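Local coordinates for protein signal recognition particle receptor FtsY (Sulfolobus acidocaldarius, PDB 5L3S) that serves as a receptor for the signal recognition particle and belongs to the SRP54-type GTPases, which have a P-loop nucleotide-binding fold, at residues T116-V121 with V186-T191; A135-F140 with S170-A175. All blocks are in the same frame, centred on the assembly; numbering follows the deposited sequence.

Contact 1 (T116-V121 with V186-T191). With GNP (phosphoaminophosphonic acid-guanylate ester), chain R.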
loop_
_atom_site.group_PDB
_atom_site.type_symbol
_atom_site.label_atom_id
_atom_site.label_comp_id
_atom_site.label_asym_id
_atom_site.label_seq_id
_atom_site.Cartn_x
_atom_site.Cartn_y
_atom_site.Cartn_z
ATOM N N THR B 116 -2.733 8.330 -11.253
ATOM C CA THR B 116 -2.953 9.627 -10.613
ATOM C C THR B 116 -1.650 10.452 -10.524
ATOM O O THR B 116 -1.665 11.673 -10.678
ATOM C CB THR B 116 -3.569 9.426 -9.205
ATOM O OG1 THR B 116 -4.732 8.581 -9.324
ATOM C CG2 THR B 116 -3.979 10.766 -8.592
ATOM N N THR B 117 -0.528 9.778 -10.287
ATOM C CA THR B 117 0.766 10.463 -10.200
ATOM C C THR B 117 1.155 11.051 -11.560
ATOM O O THR B 117 1.726 12.137 -11.653
ATOM C CB THR B 117 1.864 9.508 -9.675
ATOM O OG1 THR B 117 1.507 9.062 -8.356
ATOM C CG2 THR B 117 3.235 10.229 -9.616
ATOM N N ILE B 118 0.812 10.346 -12.629
ATOM C CA ILE B 118 1.052 10.878 -13.965
ATOM C C ILE B 118 0.321 12.203 -14.182
ATOM O O ILE B 118 0.898 13.168 -14.695
ATOM C CB ILE B 118 0.696 9.842 -15.038
ATOM C CG1 ILE B 118 1.856 8.865 -15.174
ATOM C CG2 ILE B 118 0.422 10.519 -16.378
ATOM C CD1 ILE B 118 1.540 7.707 -16.060
ATOM N N ALA B 119 -0.924 12.271 -13.729
ATOM C CA ALA B 119 -1.693 13.510 -13.801
ATOM C C ALA B 119 -1.036 14.660 -13.022
ATOM O O ALA B 119 -1.018 15.803 -13.480
ATOM C CB ALA B 119 -3.118 13.265 -13.309
ATOM N N LYS B 120 -0.513 14.365 -11.835
ATOM C CA LYS B 120 0.178 15.380 -11.052
ATOM C C LYS B 120 1.451 15.840 -11.757
ATOM O O LYS B 120 1.802 17.022 -11.713
ATOM C CB LYS B 120 0.564 14.827 -9.666
ATOM C CG LYS B 120 -0.612 14.356 -8.814
ATOM C CD LYS B 120 -0.099 13.795 -7.491
ATOM C CE LYS B 120 -1.234 13.215 -6.648
ATOM N NZ LYS B 120 -0.722 12.792 -5.298
ATOM N N VAL B 121 2.150 14.894 -12.379
ATOM C CA VAL B 121 3.378 15.214 -13.094
ATOM C C VAL B 121 3.065 16.091 -14.301
ATOM O O VAL B 121 3.757 17.077 -14.561
ATOM C CB VAL B 121 4.161 13.939 -13.495
ATOM C CG1 VAL B 121 5.351 14.298 -14.400
ATOM C CG2 VAL B 121 4.676 13.215 -12.241
ATOM N N VAL B 186 7.557 16.392 -23.650
ATOM C CA VAL B 186 7.561 15.215 -22.800
ATOM C C VAL B 186 6.469 14.209 -23.174
ATOM O O VAL B 186 5.335 14.592 -23.450
ATOM C CB VAL B 186 7.362 15.626 -21.326
ATOM C CG1 VAL B 186 7.238 14.398 -20.434
ATOM C CG2 VAL B 186 8.495 16.553 -20.861
ATOM N N VAL B 187 6.816 12.922 -23.164
ATOM C CA VAL B 187 5.820 11.857 -23.177
ATOM C C VAL B 187 5.833 11.102 -21.841
ATOM O O VAL B 187 6.896 10.699 -21.367
ATOM C CB VAL B 187 6.086 10.851 -24.308
ATOM C CG1 VAL B 187 5.131 9.626 -24.191
ATOM C CG2 VAL B 187 5.950 11.533 -25.647
ATOM N N LEU B 188 4.652 10.911 -21.248
ATOM C CA LEU B 188 4.514 10.152 -20.000
ATOM C C LEU B 188 3.757 8.876 -20.289
ATOM O O LEU B 188 2.630 8.935 -20.748
ATOM C CB LEU B 188 3.731 10.962 -18.958
ATOM C CG LEU B 188 4.332 12.333 -18.669
ATOM C CD1 LEU B 188 3.496 13.071 -17.650
ATOM C CD2 LEU B 188 5.735 12.148 -18.160
ATOM N N ILE B 189 4.371 7.731 -20.000
ATOM C CA ILE B 189 3.773 6.438 -20.295
ATOM C C ILE B 189 3.172 5.795 -19.047
ATOM O O ILE B 189 3.886 5.513 -18.087
ATOM C CB ILE B 189 4.820 5.492 -20.924
ATOM C CG1 ILE B 189 5.403 6.157 -22.189
ATOM C CG2 ILE B 189 4.187 4.137 -21.249
ATOM C CD1 ILE B 189 6.620 5.457 -22.777
ATOM N N ASP B 190 1.855 5.596 -19.058
ATOM C CA ASP B 190 1.185 4.875 -17.970
ATOM C C ASP B 190 1.269 3.395 -18.284
ATOM O O ASP B 190 1.196 3.011 -19.448
ATOM C CB ASP B 190 -0.287 5.319 -17.864
ATOM C CG ASP B 190 -0.922 4.987 -16.492
ATOM O OD1 ASP B 190 -0.206 4.492 -15.597
ATOM O OD2 ASP B 190 -2.131 5.255 -16.318
ATOM N N THR B 191 1.407 2.553 -17.258
ATOM C CA THR B 191 1.427 1.114 -17.475
ATOM C C THR B 191 0.509 0.441 -16.469
ATOM O O THR B 191 0.223 0.999 -15.401
ATOM C CB THR B 191 2.866 0.499 -17.337
ATOM O OG1 THR B 191 3.319 0.599 -15.978
ATOM C CG2 THR B 191 3.858 1.185 -18.257
HETATM P PG GNP R . -3.608 0.462 -11.184
HETATM O O1G GNP R . -3.440 1.093 -12.546
HETATM O O2G GNP R . -4.890 -0.353 -11.076
HETATM O O3G GNP R . -2.486 -0.472 -10.784
HETATM N N3B GNP R . -3.688 1.627 -10.090
HETATM P PB GNP R . -2.634 2.865 -10.092
HETATM O O1B GNP R . -2.579 3.465 -11.426
HETATM O O2B GNP R . -1.334 2.382 -9.604
HETATM O O3A GNP R . -3.204 3.859 -9.102
HETATM P PA GNP R . -4.284 4.932 -9.293
HETATM O O1A GNP R . -3.701 6.162 -9.922
HETATM O O2A GNP R . -5.504 4.358 -9.941
HETATM O "O5'" GNP R . -4.632 5.404 -7.838
HETATM C "C5'" GNP R . -5.281 4.527 -6.862
HETATM C "C4'" GNP R . -5.991 5.384 -5.829
HETATM O "O4'" GNP R . -5.012 6.056 -4.953
HETATM C "C3'" GNP R . -6.837 6.494 -6.421
HETATM O "O3'" GNP R . -7.978 6.676 -5.601
HETATM C "C2'" GNP R . -5.921 7.726 -6.319
HETATM O "O2'" GNP R . -6.673 8.924 -6.248
HETATM C "C1'" GNP R . -5.311 7.431 -4.940
HETATM N N9 GNP R . -4.060 8.154 -4.714
HETATM C C8 GNP R . -2.957 8.228 -5.521
HETATM N N7 GNP R . -1.976 8.954 -5.014
HETATM C C5 GNP R . -2.488 9.369 -3.787
HETATM C C6 GNP R . -1.903 10.177 -2.789
HETATM O O6 GNP R . -0.780 10.698 -2.835
HETATM N N1 GNP R . -2.758 10.379 -1.701
HETATM C C2 GNP R . -4.025 9.825 -1.597
HETATM N N2 GNP R . -4.733 10.094 -0.502
HETATM N N3 GNP R . -4.578 9.065 -2.535
HETATM C C4 GNP R . -3.762 8.888 -3.593
#

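Contact 2 (A135-F140 with S170-A175)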
loop_
_atom_site.group_PDB
_atom_site.type_symbol
_atom_site.label_atom_id
_atom_site.label_comp_id
_atom_site.label_asym_id
_atom_site.label_seq_id
_atom_site.Cartn_x
_atom_site.Cartn_y
_atom_site.Cartn_z
ATOM N N ALA B 135 0.734 8.587 -22.907
ATOM C CA ALA B 135 0.469 7.308 -23.549
ATOM C C ALA B 135 -0.350 6.435 -22.594
ATOM O O ALA B 135 0.109 6.103 -21.490
ATOM C CB ALA B 135 1.772 6.618 -23.886
ATOM N N ALA B 136 -1.550 6.058 -23.024
ATOM C CA ALA B 136 -2.425 5.179 -22.243
ATOM C C ALA B 136 -2.024 3.724 -22.431
ATOM O O ALA B 136 -2.747 2.943 -23.048
ATOM C CB ALA B 136 -3.879 5.396 -22.640
ATOM N N SER B 137 -0.870 3.352 -21.890
ATOM C CA SER B 137 -0.320 2.016 -22.125
ATOM C C SER B 137 -0.731 0.941 -21.094
ATOM O O SER B 137 -0.175 -0.149 -21.098
ATOM C CB SER B 137 1.204 2.075 -22.283
ATOM O OG SER B 137 1.564 2.571 -23.570
ATOM N N ASP B 138 -1.685 1.258 -20.214
ATOM C CA ASP B 138 -2.441 0.212 -19.500
ATOM C C ASP B 138 -3.624 -0.158 -20.373
ATOM O O ASP B 138 -4.638 0.539 -20.384
ATOM C CB ASP B 138 -2.959 0.705 -18.151
ATOM C CG ASP B 138 -3.791 -0.349 -17.400
ATOM O OD1 ASP B 138 -4.137 -1.409 -17.968
ATOM O OD2 ASP B 138 -4.113 -0.095 -16.220
ATOM N N THR B 139 -3.496 -1.258 -21.100
ATOM C CA THR B 139 -4.547 -1.678 -22.016
ATOM C C THR B 139 -5.310 -2.864 -21.427
ATOM O O THR B 139 -6.090 -3.527 -22.114
ATOM C CB THR B 139 -3.963 -2.095 -23.380
ATOM O OG1 THR B 139 -3.046 -3.176 -23.184
ATOM C CG2 THR B 139 -3.201 -0.926 -24.027
ATOM N N PHE B 140 -5.087 -3.135 -20.155
ATOM C CA PHE B 140 -5.696 -4.317 -19.533
ATOM C C PHE B 140 -6.839 -4.010 -18.573
ATOM O O PHE B 140 -7.918 -4.604 -18.658
ATOM C CB PHE B 140 -4.648 -5.162 -18.799
ATOM C CG PHE B 140 -5.246 -6.208 -17.882
ATOM C CD1 PHE B 140 -5.603 -7.454 -18.372
ATOM C CD2 PHE B 140 -5.465 -5.937 -16.535
ATOM C CE1 PHE B 140 -6.175 -8.415 -17.537
ATOM C CE2 PHE B 140 -6.037 -6.886 -15.701
ATOM C CZ PHE B 140 -6.380 -8.129 -16.202
ATOM N N SER B 170 2.571 -0.864 -28.598
ATOM C CA SER B 170 2.076 -0.201 -29.790
ATOM C C SER B 170 1.543 1.179 -29.401
ATOM O O SER B 170 1.772 2.156 -30.114
ATOM C CB SER B 170 0.974 -1.038 -30.448
ATOM O OG SER B 170 0.276 -0.276 -31.418
ATOM N N VAL B 171 0.844 1.257 -28.267
ATOM C CA VAL B 171 0.343 2.548 -27.787
ATOM C C VAL B 171 1.505 3.519 -27.519
ATOM O O VAL B 171 1.469 4.675 -27.944
ATOM C CB VAL B 171 -0.535 2.419 -26.522
ATOM C CG1 VAL B 171 -1.009 3.805 -26.062
ATOM C CG2 VAL B 171 -1.743 1.513 -26.781
ATOM N N ALA B 172 2.541 3.039 -26.833
ATOM C CA ALA B 172 3.715 3.869 -26.532
ATOM C C ALA B 172 4.457 4.307 -27.786
ATOM O O ALA B 172 4.865 5.468 -27.910
ATOM C CB ALA B 172 4.666 3.137 -25.559
ATOM N N PHE B 173 4.647 3.373 -28.712
ATOM C CA PHE B 173 5.265 3.672 -29.991
ATOM C C PHE B 173 4.525 4.801 -30.728
ATOM O O PHE B 173 5.160 5.740 -31.217
ATOM C CB PHE B 173 5.341 2.410 -30.858
ATOM C CG PHE B 173 6.049 2.611 -32.168
ATOM C CD1 PHE B 173 7.419 2.427 -32.266
ATOM C CD2 PHE B 173 5.345 2.972 -33.302
ATOM C CE1 PHE B 173 8.079 2.614 -33.483
ATOM C CE2 PHE B 173 5.996 3.165 -34.520
ATOM C CZ PHE B 173 7.365 2.983 -34.609
ATOM N N ASP B 174 3.195 4.713 -30.787
ATOM C CA ASP B 174 2.373 5.716 -31.463
ATOM C C ASP B 174 2.458 7.068 -30.768
ATOM O O ASP B 174 2.500 8.102 -31.415
ATOM C CB ASP B 174 0.907 5.277 -31.498
ATOM C CG ASP B 174 0.632 4.216 -32.544
ATOM O OD1 ASP B 174 1.590 3.739 -33.196
ATOM O OD2 ASP B 174 -0.553 3.862 -32.707
ATOM N N ALA B 175 2.455 7.043 -29.439
ATOM C CA ALA B 175 2.564 8.258 -28.641
ATOM C C ALA B 175 3.886 8.982 -28.891
ATOM O O ALA B 175 3.916 10.187 -29.088
ATOM C CB ALA B 175 2.434 7.917 -27.160
#

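Contact 1 (T116-V121 with V186-T191)
Ile118 presses its terminal methyl against the backbone of Asp190, and this is the tight end of the contact. CD1 of Ile118 sits 3.4 Å from CA of Asp190 and almost as near to its CB, while the carbonyl O of Ile189 lies 3.8 Å from the same Ile118 CD1. The methyl gets there because CG1 of Ile118 is anti to the carbonyl carbon (chi1 -81°) and the chain runs on extended, so that CD1 ends against the strand backbone. At the other end the packing is looser. CG2 of Ile118 and CD1 of Leu188 are 4.2 Å apart, the two side chains running alongside each other, pointed opposite ways. CD1 of Leu188 also receives CG1 of Val121 at 3.9 Å. No hydrogen bond links the segments, so this buried interface is held by apolar contact.

The pairing belongs to the P-loop NTPase fold: helix 114-127, which follows the phosphate-binding loop, lies over strand 186-191, an inner strand of the sheet, their directions opposed at 169° and the segment axes 9.3 Å apart. Strand 102-107, next to 186-191 in the sheet, extends the floor under the helix, with Phe106 touching Ile118. Asp190 begins the Asp-Thr-Ala-Gly sequence characteristic of these GTPases; its OD2 is hydrogen-bonded to Thr115 OG1, and its side chain lies about 4 Å from a magnesium ion.

Thr116 points away from the strand and binds the nucleotide instead. Its backbone N and hydroxyl OG1 both donate to O1A of GNP, each over 2.7 Å, so one oxygen is gripped twice by a single residue. Lys120, extended beyond CG, brings NZ to a weak 3.2 Å hydrogen bond with O6 of GNP, and the backbone oxygens of Gly276 and Asp281 also hold this ammonium group.

Contact 2 (A135-F140 with S170-A175)
Ser137 OG meets the start of helix 168-181: it is hydrogen-bonded to the carbonyl O of Pro168, while CB of Val171 at 3.6 Å and CB of Ala172 at 3.7 Å pack against this same Ser137 OG. In the alternating alpha/beta domain, helix 168-181 belongs to the beta-alpha-beta crossover from strand 158-160 to 186-191 and spans strand 132-137, which lies between them. Helix and strand run nearly antiparallel (170°), and small residues let the segment axes approach to 7.4 Å. The methyls of Ala135 and Ala175 meet at 3.6 Å, CB to CB.

CG1 of Val171, anti to the backbone N (chi1 179°), lies 3.6 Å from the carbonyl O of Ala136, an oxygen that also accepts a hydrogen bond from Gln145 NE2. The other branch, CG2, meets Thr139 CG2 tip to tip at the partly exposed margin. The inverse gamma turn centred on Ala136 is followed by the Asp-Thr-Phe-Arg sequence found in SRP GTPases. Here Asp138 OD1 accepts from Phe140 N over 2.9 Å, closing an Asx turn, and also from Arg141 N.

Overall arrangement
Contacts 1 and 2 are built on neighbouring strands of one parallel region of the sheet, with centres about 12 Å apart. Ala135 probably bonds to strand 186-191 twice, through its N to Leu188 O (2.9 Å) and its O to Asp190 N (3.0 Å). The two helices cover opposite faces: Leu188 points to helix 114-127, whereas Ile189 turns the other way and touches Ala172 of helix 168-181. Contact 2 is nested in the loop closed by contact 1. Both reach the nucleotide: Thr116 holds the alpha-phosphate, and in the loop of contact 2 Asp138 OD2 comes 3.9 Å from O1G of the same GNP.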